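Prolyl endopeptidase (Myxococcus xanthus, PDB 2BKL) probably cleaves oligopeptides on the carboxyl side of proline, and of alanine, as a serine endopeptidase of the S9A family. Local coordinates at residues A144-I152 / D163-A171; K174-E185 / L230-L241. One frame throughout, in Å; residues are numbered along the deposited sequence.

Contact 1 of 2, residues A144-I152 / D163-A171. With ZAH (N-[(benzyloxy)carbonyl]-L-alanyl-L-proline), chain C.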
loop_
_atom_site.group_PDB
_atom_site.type_symbol
_atom_site.label_atom_id
_atom_site.label_comp_id
_atom_site.label_asym_id
_atom_site.label_seq_id
_atom_site.Cartn_x
_atom_site.Cartn_y
_atom_site.Cartn_z
ATOM N N ALA A 144 11.386 7.241 -3.412
ATOM C CA ALA A 144 11.680 6.335 -2.305
ATOM C C ALA A 144 11.100 6.898 -0.997
ATOM O O ALA A 144 10.402 7.930 -0.997
ATOM C CB ALA A 144 13.166 6.072 -2.207
ATOM N N ASP A 145 11.286 6.206 0.117
ATOM C CA ASP A 145 10.627 6.631 1.351
ATOM C C ASP A 145 11.276 7.840 2.017
ATOM O O ASP A 145 10.584 8.666 2.623
ATOM C CB ASP A 145 10.592 5.499 2.377
ATOM C CG ASP A 145 9.644 4.383 2.005
ATOM O OD1 ASP A 145 8.914 4.435 0.975
ATOM O OD2 ASP A 145 9.632 3.358 2.713
ATOM N N GLU A 146 12.586 7.967 1.884
ATOM C CA GLU A 146 13.316 9.053 2.499
ATOM C C GLU A 146 12.731 10.360 1.959
ATOM O O GLU A 146 12.545 10.522 0.742
ATOM C CB GLU A 146 14.834 8.969 2.191
ATOM C CG GLU A 146 15.711 9.806 3.128
ATOM C CD GLU A 146 15.725 9.298 4.571
ATOM O OE1 GLU A 146 15.507 8.098 4.790
ATOM O OE2 GLU A 146 15.950 10.113 5.507
ATOM N N ALA A 147 12.472 11.297 2.858
ATOM C CA ALA A 147 11.783 12.535 2.506
ATOM C C ALA A 147 12.350 13.742 3.259
ATOM O O ALA A 147 12.740 13.636 4.421
ATOM C CB ALA A 147 10.296 12.415 2.820
ATOM N N VAL A 148 12.313 14.888 2.599
ATOM C CA VAL A 148 12.628 16.159 3.224
ATOM C C VAL A 148 11.405 17.042 3.141
ATOM O O VAL A 148 10.826 17.218 2.070
ATOM C CB VAL A 148 13.848 16.810 2.507
ATOM C CG1 VAL A 148 14.166 18.206 3.056
ATOM C CG2 VAL A 148 15.055 15.877 2.573
ATOM N N LEU A 149 11.018 17.628 4.277
ATOM C CA LEU A 149 9.886 18.555 4.296
ATOM C C LEU A 149 10.290 19.960 3.895
ATOM O O LEU A 149 11.352 20.457 4.307
ATOM C CB LEU A 149 9.265 18.595 5.691
ATOM C CG LEU A 149 8.787 17.252 6.269
ATOM C CD1 LEU A 149 8.257 17.435 7.663
ATOM C CD2 LEU A 149 7.734 16.625 5.310
ATOM N N HIS A 150 9.441 20.584 3.096
ATOM C CA HIS A 150 9.543 21.963 2.658
ATOM C C HIS A 150 8.228 22.667 2.885
ATOM O O HIS A 150 7.175 22.031 3.125
ATOM C CB HIS A 150 9.873 21.994 1.162
ATOM C CG HIS A 150 11.253 21.526 0.850
ATOM N ND1 HIS A 150 12.325 22.389 0.770
ATOM C CD2 HIS A 150 11.741 20.287 0.607
ATOM C CE1 HIS A 150 13.414 21.699 0.473
ATOM N NE2 HIS A 150 13.099 20.421 0.398
ATOM N N VAL A 151 8.243 23.987 2.803
ATOM C CA VAL A 151 7.030 24.773 2.867
ATOM C C VAL A 151 7.034 25.775 1.745
ATOM O O VAL A 151 8.057 26.442 1.509
ATOM C CB VAL A 151 6.894 25.520 4.236
ATOM C CG1 VAL A 151 5.618 26.370 4.272
ATOM C CG2 VAL A 151 6.953 24.578 5.402
ATOM N N ILE A 152 5.898 25.918 1.066
ATOM C CA ILE A 152 5.719 26.899 0.018
ATOM C C ILE A 152 4.662 27.899 0.435
ATOM O O ILE A 152 3.629 27.526 1.019
ATOM C CB ILE A 152 5.363 26.241 -1.348
ATOM C CG1 ILE A 152 5.279 27.294 -2.446
ATOM C CG2 ILE A 152 4.098 25.379 -1.259
ATOM C CD1 ILE A 152 5.232 26.737 -3.875
ATOM N N ASP A 163 12.401 26.722 6.436
ATOM C CA ASP A 163 11.541 25.625 6.847
ATOM C C ASP A 163 11.841 24.412 5.974
ATOM O O ASP A 163 11.091 24.048 5.063
ATOM C CB ASP A 163 10.069 26.034 6.735
ATOM C CG ASP A 163 9.776 27.321 7.473
ATOM O OD1 ASP A 163 9.974 27.345 8.702
ATOM O OD2 ASP A 163 9.365 28.342 6.890
ATOM N N VAL A 164 12.967 23.790 6.266
ATOM C CA VAL A 164 13.444 22.650 5.505
ATOM C C VAL A 164 13.875 21.629 6.536
ATOM O O VAL A 164 14.754 21.906 7.357
ATOM C CB VAL A 164 14.634 22.998 4.604
ATOM C CG1 VAL A 164 15.140 21.741 3.883
ATOM C CG2 VAL A 164 14.280 24.116 3.624
ATOM N N ILE A 165 13.244 20.461 6.527
ATOM C CA ILE A 165 13.467 19.487 7.565
ATOM C C ILE A 165 13.786 18.115 6.985
ATOM O O ILE A 165 12.914 17.439 6.400
ATOM C CB ILE A 165 12.245 19.394 8.505
ATOM C CG1 ILE A 165 11.712 20.763 8.951
ATOM C CG2 ILE A 165 12.600 18.572 9.711
ATOM C CD1 ILE A 165 10.432 20.695 9.749
ATOM N N GLU A 166 15.035 17.677 7.118
ATOM C CA GLU A 166 15.387 16.312 6.751
ATOM C C GLU A 166 14.829 15.318 7.789
ATOM O O GLU A 166 14.391 15.699 8.868
ATOM C CB GLU A 166 16.910 16.172 6.550
ATOM C CG GLU A 166 17.412 17.078 5.422
ATOM C CD GLU A 166 18.826 16.799 4.916
ATOM O OE1 GLU A 166 19.363 15.700 5.147
ATOM O OE2 GLU A 166 19.383 17.701 4.245
ATOM N N GLY A 167 14.794 14.054 7.439
ATOM C CA GLY A 167 14.249 13.058 8.323
ATOM C C GLY A 167 12.734 13.013 8.395
ATOM O O GLY A 167 12.173 12.562 9.405
ATOM N N GLY A 168 12.073 13.397 7.300
ATOM C CA GLY A 168 10.630 13.434 7.246
ATOM C C GLY A 168 9.924 12.227 6.687
ATOM O O GLY A 168 8.731 12.311 6.392
ATOM N N LYS A 169 10.622 11.096 6.581
ATOM C CA LYS A 169 10.047 9.877 6.035
ATOM C C LYS A 169 8.623 9.561 6.540
ATOM O O LYS A 169 7.731 9.205 5.737
ATOM C CB LYS A 169 10.934 8.666 6.382
ATOM C CG LYS A 169 10.335 7.332 5.995
ATOM C CD LYS A 169 11.232 6.127 6.383
ATOM C CE LYS A 169 12.556 6.173 5.725
ATOM N NZ LYS A 169 13.217 4.795 5.855
ATOM N N TYR A 170 8.446 9.623 7.860
ATOM C CA TYR A 170 7.187 9.230 8.485
ATOM C C TYR A 170 6.220 10.379 8.709
ATOM O O TYR A 170 5.125 10.158 9.257
ATOM C CB TYR A 170 7.443 8.480 9.794
ATOM C CG TYR A 170 8.223 7.195 9.638
ATOM C CD1 TYR A 170 7.799 6.201 8.771
ATOM C CD2 TYR A 170 9.370 6.946 10.381
ATOM C CE1 TYR A 170 8.513 5.007 8.647
ATOM C CE2 TYR A 170 10.102 5.756 10.236
ATOM C CZ TYR A 170 9.672 4.804 9.365
ATOM O OH TYR A 170 10.418 3.628 9.212
ATOM N N ALA A 171 6.585 11.589 8.284
ATOM C CA ALA A 171 5.807 12.790 8.641
ATOM C C ALA A 171 4.548 12.971 7.810
ATOM O O ALA A 171 4.561 12.829 6.582
ATOM C CB ALA A 171 6.649 14.062 8.522
HETATM C C1 ZAH C . 5.167 -4.518 1.244
HETATM O O2 ZAH C . 4.138 -5.456 1.466
HETATM C C3 ZAH C . 5.927 -4.137 2.536
HETATM C C4 ZAH C . 6.649 -5.341 3.148
HETATM C C5 ZAH C . 5.685 -5.959 4.153
HETATM C C6 ZAH C . 4.736 -4.869 4.576
HETATM N N7 ZAH C . 5.051 -3.771 3.671
HETATM C C8 ZAH C . 4.508 -2.562 3.793
HETATM O O9 ZAH C . 4.914 -1.617 2.964
HETATM C C10 ZAH C . 3.669 -2.166 5.028
HETATM C C11 ZAH C . 2.259 -2.644 4.680
HETATM N N14 ZAH C . 3.639 -0.739 5.228
HETATM C C15 ZAH C . 4.675 -0.095 5.713
HETATM O O16 ZAH C . 5.746 -0.726 6.119
HETATM O O17 ZAH C . 4.591 1.331 5.825
HETATM C C18 ZAH C . 5.833 1.971 6.215
HETATM C C19 ZAH C . 5.774 3.492 6.038
HETATM C C20 ZAH C . 4.894 4.240 6.831
HETATM C C21 ZAH C . 4.823 5.624 6.671
HETATM C C22 ZAH C . 5.648 6.258 5.738
HETATM C C23 ZAH C . 6.546 5.519 4.962
HETATM C C24 ZAH C . 6.605 4.134 5.111
HETATM O O HOH W 1 11.655 2.951 4.424
HETATM O O HOH W 2 7.972 8.633 3.063
HETATM O O HOH W 3 13.468 10.979 5.729
HETATM O O HOH W 4 15.236 5.476 3.999
HETATM O O HOH W 5 15.956 12.717 5.233
HETATM O O HOH W 6 11.000 24.881 2.368
#

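Contact 2 of 2, residues K174-E185 / L230-L241. With SO4 (sulfate ion), chain F.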
loop_
_atom_site.group_PDB
_atom_site.type_symbol
_atom_site.label_atom_id
_atom_site.label_comp_id
_atom_site.label_asym_id
_atom_site.label_seq_id
_atom_site.Cartn_x
_atom_site.Cartn_y
_atom_site.Cartn_z
ATOM N N LYS A 174 0.694 18.116 10.773
ATOM C CA LYS A 174 -0.556 18.551 11.403
ATOM C C LYS A 174 -0.416 20.020 11.785
ATOM O O LYS A 174 0.175 20.339 12.806
ATOM C CB LYS A 174 -0.861 17.753 12.667
ATOM C CG LYS A 174 -1.687 16.470 12.530
ATOM C CD LYS A 174 -0.991 15.378 11.779
ATOM C CE LYS A 174 0.255 14.860 12.465
ATOM N NZ LYS A 174 0.766 13.579 11.817
ATOM N N TRP A 175 -0.960 20.900 10.956
ATOM C CA TRP A 175 -0.959 22.332 11.215
ATOM C C TRP A 175 -1.832 22.704 12.405
ATOM O O TRP A 175 -2.944 22.187 12.554
ATOM C CB TRP A 175 -1.451 23.080 10.007
ATOM C CG TRP A 175 -0.583 23.066 8.819
ATOM C CD1 TRP A 175 -0.653 22.228 7.749
ATOM C CD2 TRP A 175 0.446 24.017 8.523
ATOM N NE1 TRP A 175 0.298 22.578 6.827
ATOM C CE2 TRP A 175 0.974 23.685 7.270
ATOM C CE3 TRP A 175 0.978 25.125 9.201
ATOM C CZ2 TRP A 175 2.012 24.414 6.676
ATOM C CZ3 TRP A 175 1.994 25.840 8.622
ATOM C CH2 TRP A 175 2.494 25.488 7.362
ATOM N N THR A 176 -1.336 23.578 13.261
ATOM C CA THR A 176 -2.192 24.157 14.294
ATOM C C THR A 176 -3.170 25.158 13.689
ATOM O O THR A 176 -2.919 25.681 12.620
ATOM C CB THR A 176 -1.367 24.799 15.411
ATOM O OG1 THR A 176 -0.258 25.517 14.865
ATOM C CG2 THR A 176 -0.726 23.707 16.282
ATOM N N PRO A 177 -4.301 25.400 14.348
ATOM C CA PRO A 177 -5.318 26.329 13.817
ATOM C C PRO A 177 -4.801 27.740 13.486
ATOM O O PRO A 177 -5.393 28.391 12.609
ATOM C CB PRO A 177 -6.364 26.376 14.924
ATOM C CG PRO A 177 -6.129 25.251 15.815
ATOM C CD PRO A 177 -4.742 24.746 15.593
ATOM N N ASP A 178 -3.735 28.202 14.139
ATOM C CA ASP A 178 -3.152 29.519 13.853
ATOM C C ASP A 178 -2.277 29.567 12.609
ATOM O O ASP A 178 -1.793 30.634 12.240
ATOM C CB ASP A 178 -2.365 30.031 15.062
ATOM C CG ASP A 178 -1.203 29.112 15.476
ATOM O OD1 ASP A 178 -0.865 28.155 14.735
ATOM O OD2 ASP A 178 -0.562 29.311 16.547
ATOM N N SER A 179 -2.083 28.413 11.979
ATOM C CA SER A 179 -1.255 28.273 10.774
ATOM C C SER A 179 0.190 28.727 11.002
ATOM O O SER A 179 0.910 29.008 10.026
ATOM C CB SER A 179 -1.852 29.040 9.578
ATOM O OG SER A 179 -3.112 28.515 9.254
ATOM N N LYS A 180 0.625 28.739 12.254
ATOM C CA LYS A 180 1.960 29.227 12.590
ATOM C C LYS A 180 3.023 28.126 12.621
ATOM O O LYS A 180 4.224 28.427 12.697
ATOM C CB LYS A 180 1.929 29.963 13.933
ATOM C CG LYS A 180 1.161 31.285 13.851
ATOM C CD LYS A 180 1.552 32.285 14.919
ATOM C CE LYS A 180 0.839 33.630 14.743
ATOM N NZ LYS A 180 1.020 34.190 13.365
ATOM N N GLY A 181 2.604 26.871 12.501
ATOM C CA GLY A 181 3.536 25.757 12.506
ATOM C C GLY A 181 2.772 24.447 12.527
ATOM O O GLY A 181 1.519 24.407 12.424
ATOM N N PHE A 182 3.495 23.345 12.596
ATOM C CA PHE A 182 2.873 22.037 12.507
ATOM C C PHE A 182 3.606 20.997 13.364
ATOM O O PHE A 182 4.826 21.083 13.599
ATOM C CB PHE A 182 2.805 21.575 11.062
ATOM C CG PHE A 182 4.115 21.634 10.325
ATOM C CD1 PHE A 182 5.066 20.599 10.464
ATOM C CD2 PHE A 182 4.381 22.669 9.436
ATOM C CE1 PHE A 182 6.272 20.667 9.756
ATOM C CE2 PHE A 182 5.597 22.717 8.723
ATOM C CZ PHE A 182 6.509 21.717 8.881
ATOM N N TYR A 183 2.838 20.038 13.868
ATOM C CA TYR A 183 3.374 18.818 14.480
ATOM C C TYR A 183 3.767 17.837 13.401
ATOM O O TYR A 183 3.111 17.737 12.371
ATOM C CB TYR A 183 2.310 18.166 15.361
ATOM C CG TYR A 183 1.939 18.970 16.590
ATOM C CD1 TYR A 183 2.660 18.860 17.787
ATOM C CD2 TYR A 183 0.833 19.815 16.586
ATOM C CE1 TYR A 183 2.319 19.563 18.885
ATOM C CE2 TYR A 183 0.508 20.556 17.695
ATOM C CZ TYR A 183 1.242 20.410 18.846
ATOM O OH TYR A 183 0.934 21.114 19.986
ATOM N N TYR A 184 4.820 17.075 13.630
ATOM C CA TYR A 184 5.251 16.089 12.643
ATOM C C TYR A 184 6.139 15.030 13.281
ATOM O O TYR A 184 6.702 15.221 14.356
ATOM C CB TYR A 184 5.984 16.753 11.453
ATOM C CG TYR A 184 7.317 17.346 11.845
ATOM C CD1 TYR A 184 7.418 18.522 12.585
ATOM C CD2 TYR A 184 8.490 16.672 11.587
ATOM C CE1 TYR A 184 8.656 19.035 12.984
ATOM C CE2 TYR A 184 9.729 17.187 11.974
ATOM C CZ TYR A 184 9.806 18.354 12.693
ATOM O OH TYR A 184 11.025 18.852 13.093
ATOM N N GLU A 185 6.256 13.922 12.571
ATOM C CA GLU A 185 7.053 12.753 12.941
ATOM C C GLU A 185 8.422 12.891 12.304
ATOM O O GLU A 185 8.535 13.078 11.096
ATOM C CB GLU A 185 6.396 11.496 12.413
ATOM C CG GLU A 185 4.981 11.212 12.898
ATOM C CD GLU A 185 3.874 12.181 12.460
ATOM O OE1 GLU A 185 3.924 12.789 11.391
ATOM O OE2 GLU A 185 2.884 12.371 13.229
ATOM N N LEU A 230 5.542 5.491 15.607
ATOM C CA LEU A 230 5.014 6.554 16.452
ATOM C C LEU A 230 4.330 7.561 15.542
ATOM O O LEU A 230 4.932 8.043 14.595
ATOM C CB LEU A 230 6.162 7.217 17.207
ATOM C CG LEU A 230 5.777 8.198 18.308
ATOM C CD1 LEU A 230 5.215 7.472 19.526
ATOM C CD2 LEU A 230 6.992 9.027 18.701
ATOM N N GLN A 231 3.073 7.878 15.819
ATOM C CA GLN A 231 2.327 8.801 14.973
ATOM C C GLN A 231 1.532 9.771 15.811
ATOM O O GLN A 231 1.058 9.432 16.892
ATOM C CB GLN A 231 1.370 8.001 14.086
ATOM C CG GLN A 231 0.884 8.728 12.844
ATOM C CD GLN A 231 -0.017 7.855 11.991
ATOM O OE1 GLN A 231 0.209 6.633 11.870
ATOM N NE2 GLN A 231 -1.058 8.464 11.409
ATOM N N SER A 232 1.411 11.005 15.337
ATOM C CA SER A 232 0.621 12.022 16.049
ATOM C C SER A 232 -0.599 12.443 15.233
ATOM O O SER A 232 -0.667 12.230 14.024
ATOM C CB SER A 232 1.470 13.232 16.423
ATOM O OG SER A 232 1.845 13.991 15.291
ATOM N N ASP A 233 -1.563 13.046 15.929
ATOM C CA ASP A 233 -2.686 13.706 15.263
ATOM C C ASP A 233 -3.166 14.850 16.140
ATOM O O ASP A 233 -2.858 14.889 17.326
ATOM C CB ASP A 233 -3.820 12.715 15.014
ATOM C CG ASP A 233 -4.747 13.121 13.857
ATOM O OD1 ASP A 233 -4.485 14.162 13.194
ATOM O OD2 ASP A 233 -5.779 12.456 13.552
ATOM N N LEU A 234 -3.897 15.779 15.554
ATOM C CA LEU A 234 -4.329 17.000 16.237
ATOM C C LEU A 234 -5.781 17.263 15.870
ATOM O O LEU A 234 -6.145 17.195 14.709
ATOM C CB LEU A 234 -3.466 18.206 15.827
ATOM C CG LEU A 234 -3.762 19.508 16.583
ATOM C CD1 LEU A 234 -3.343 19.437 18.053
ATOM C CD2 LEU A 234 -3.093 20.719 15.901
ATOM N N SER A 235 -6.608 17.576 16.864
ATOM C CA SER A 235 -7.987 17.928 16.585
ATOM C C SER A 235 -8.054 19.259 15.846
ATOM O O SER A 235 -7.151 20.073 15.915
ATOM C CB SER A 235 -8.805 17.999 17.896
ATOM O OG SER A 235 -8.356 19.034 18.740
ATOM N N ARG A 236 -9.141 19.443 15.109
ATOM C CA ARG A 236 -9.396 20.709 14.405
ATOM C C ARG A 236 -9.310 21.957 15.250
ATOM O O ARG A 236 -8.759 22.968 14.813
ATOM C CB ARG A 236 -10.776 20.675 13.774
ATOM C CG ARG A 236 -10.791 20.039 12.464
ATOM C CD ARG A 236 -9.995 20.769 11.375
ATOM N NE ARG A 236 -10.373 22.155 11.070
ATOM C CZ ARG A 236 -11.512 22.517 10.476
ATOM N NH1 ARG A 236 -12.433 21.602 10.179
ATOM N NH2 ARG A 236 -11.756 23.793 10.182
ATOM N N ASP A 237 -9.842 21.920 16.463
ATOM C CA ASP A 237 -9.797 23.086 17.337
ATOM C C ASP A 237 -8.445 23.292 18.016
ATOM O O ASP A 237 -8.255 24.240 18.787
ATOM C CB ASP A 237 -10.945 23.048 18.380
ATOM C CG ASP A 237 -10.945 21.789 19.270
ATOM O OD1 ASP A 237 -9.901 21.106 19.430
ATOM O OD2 ASP A 237 -11.985 21.430 19.871
ATOM N N GLY A 238 -7.488 22.385 17.745
ATOM C CA GLY A 238 -6.167 22.490 18.331
ATOM C C GLY A 238 -6.087 22.116 19.804
ATOM O O GLY A 238 -5.038 22.213 20.423
ATOM N N LYS A 239 -7.195 21.659 20.371
ATOM C CA LYS A 239 -7.260 21.482 21.813
ATOM C C LYS A 239 -6.828 20.095 22.273
ATOM O O LYS A 239 -6.534 19.905 23.443
ATOM C CB LYS A 239 -8.668 21.783 22.342
ATOM C CG LYS A 239 -9.036 23.271 22.304
ATOM C CD LYS A 239 -8.148 24.132 23.208
ATOM C CE LYS A 239 -8.623 25.590 23.290
ATOM N NZ LYS A 239 -7.599 26.530 22.714
ATOM N N TYR A 240 -6.777 19.136 21.353
ATOM C CA TYR A 240 -6.432 17.761 21.706
ATOM C C TYR A 240 -5.356 17.249 20.772
ATOM O O TYR A 240 -5.532 17.133 19.557
ATOM C CB TYR A 240 -7.679 16.856 21.711
ATOM C CG TYR A 240 -8.800 17.367 22.598
ATOM C CD1 TYR A 240 -8.784 17.143 23.972
ATOM C CD2 TYR A 240 -9.860 18.092 22.062
ATOM C CE1 TYR A 240 -9.777 17.625 24.774
ATOM C CE2 TYR A 240 -10.874 18.572 22.870
ATOM C CZ TYR A 240 -10.808 18.336 24.226
ATOM O OH TYR A 240 -11.801 18.814 25.091
ATOM N N LEU A 241 -4.226 16.944 21.376
ATOM C CA LEU A 241 -3.107 16.301 20.706
ATOM C C LEU A 241 -3.039 14.819 21.070
ATOM O O LEU A 241 -3.055 14.455 22.225
ATOM C CB LEU A 241 -1.822 17.014 21.109
ATOM C CG LEU A 241 -0.510 16.407 20.638
ATOM C CD1 LEU A 241 -0.360 16.529 19.143
ATOM C CD2 LEU A 241 0.620 17.099 21.381
HETATM S S SO4 F . -3.504 27.308 18.210
HETATM O O1 SO4 F . -2.285 27.683 18.926
HETATM O O2 SO4 F . -3.143 27.322 16.815
HETATM O O3 SO4 F . -3.995 26.038 18.750
HETATM O O4 SO4 F . -4.556 28.320 18.413
#

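Contact 1 of 2, residues A144-I152 / D163-A171
K169 runs across the backbone of D145 because its CG stands anti to the backbone N (chi1 173°) and the chain bends only at chi3, which lays CG 3.6 Å from D145 O and swings CE to 3.6 Å from E146 OE1. E146, itself bent at chi2, meets the lysine at about a right angle, yet the charges do not join directly: one water links OE1 to K169 NZ, a second links NZ to D145 OD2, and E146 has its salt bridge with R198 and D145 with R618. An alanine in place of K169 would probably leave both waters without their shared ammonium and uncover the backbone of D145. Farther along, L149 and I165 form one antiparallel hydrogen-bonded pair, L149 N to I165 O and I165 N to L149 O, each 2.9 Å. A147 O receives G168 N at 3.0 Å. L149 CD1 meets A171 CB at 3.8 Å, and V148 CG1 touches V164 CG1. At the pocket end, K169 CD lies over one face of the Y170 ring, offset toward the rim, and the ring's edge faces C21 of the bound Z-Ala-Pro ligand. Here a connection between propeller sheets, laid along an outermost strand, lines the ligand pocket of a prolyl oligopeptidase.

Contact 2 of 2, residues K174-E185 / L230-L241
K174 and E185 meet S232 where two neighbouring sheets of the beta-propeller pack together, and the contact illustrates how adjoining blades are joined by side chains without backbone pairing between them. Strands 181-185 and 230-234 run nearly antiparallel, at 162°, their axes coming within 6.7 Å at the closest. The polar interactions gather on one carboxylate oxygen. E185 OE2 takes K174 NZ on its syn side in a salt bridge of 2.8 Å, S232 N on its anti side at 2.9 Å, and S232 OG from above the carboxylate plane. Three donors thus fix the rotation of the carboxylate. The ammonium, carried there by a lysine chain bent at chi2 and chi3, also donates to S232 O, lying above that carbonyl's plane, and to T172 O. Apolar packing fills the neighbouring region. L241 CD1 sits over the centre of the Y183 ring in a CH-pi contact, 4.0 Å from the centroid, while L234 crosses the tyrosine at about a right angle and brings CD1 to 4.0 Å from Y183 CE2. The other branch of L234, CD2, reaches T176 CG2. Turns make up the outer end: the type I turn 176-179 faces the type I turn 235-238. P177, of the first turn, lays CG 3.6 Å from R236 O and 3.7 Å from G238 N of the second.

Contact 1 lies along the connection that leaves one propeller sheet, and contact 2 packs the next two sheets together. Their centres are about 17 Å apart, and both segments of contact 1 precede those of contact 2 in the chain. In contact 1, the connection leaving strand 148-153 folds back along it before entering strand 174-175; contact 2 then packs the sheet containing 174-175 and 181-186 against the next, which starts with 229-234. The two contacts touch directly, A171 CA lying 3.3 Å from E185 OE1 and L149 CD1 4.0 Å from Y184 CD2. Packing is therefore continuous across three successive sheets, from the ligand pocket at contact 1 to the turns of contact 2.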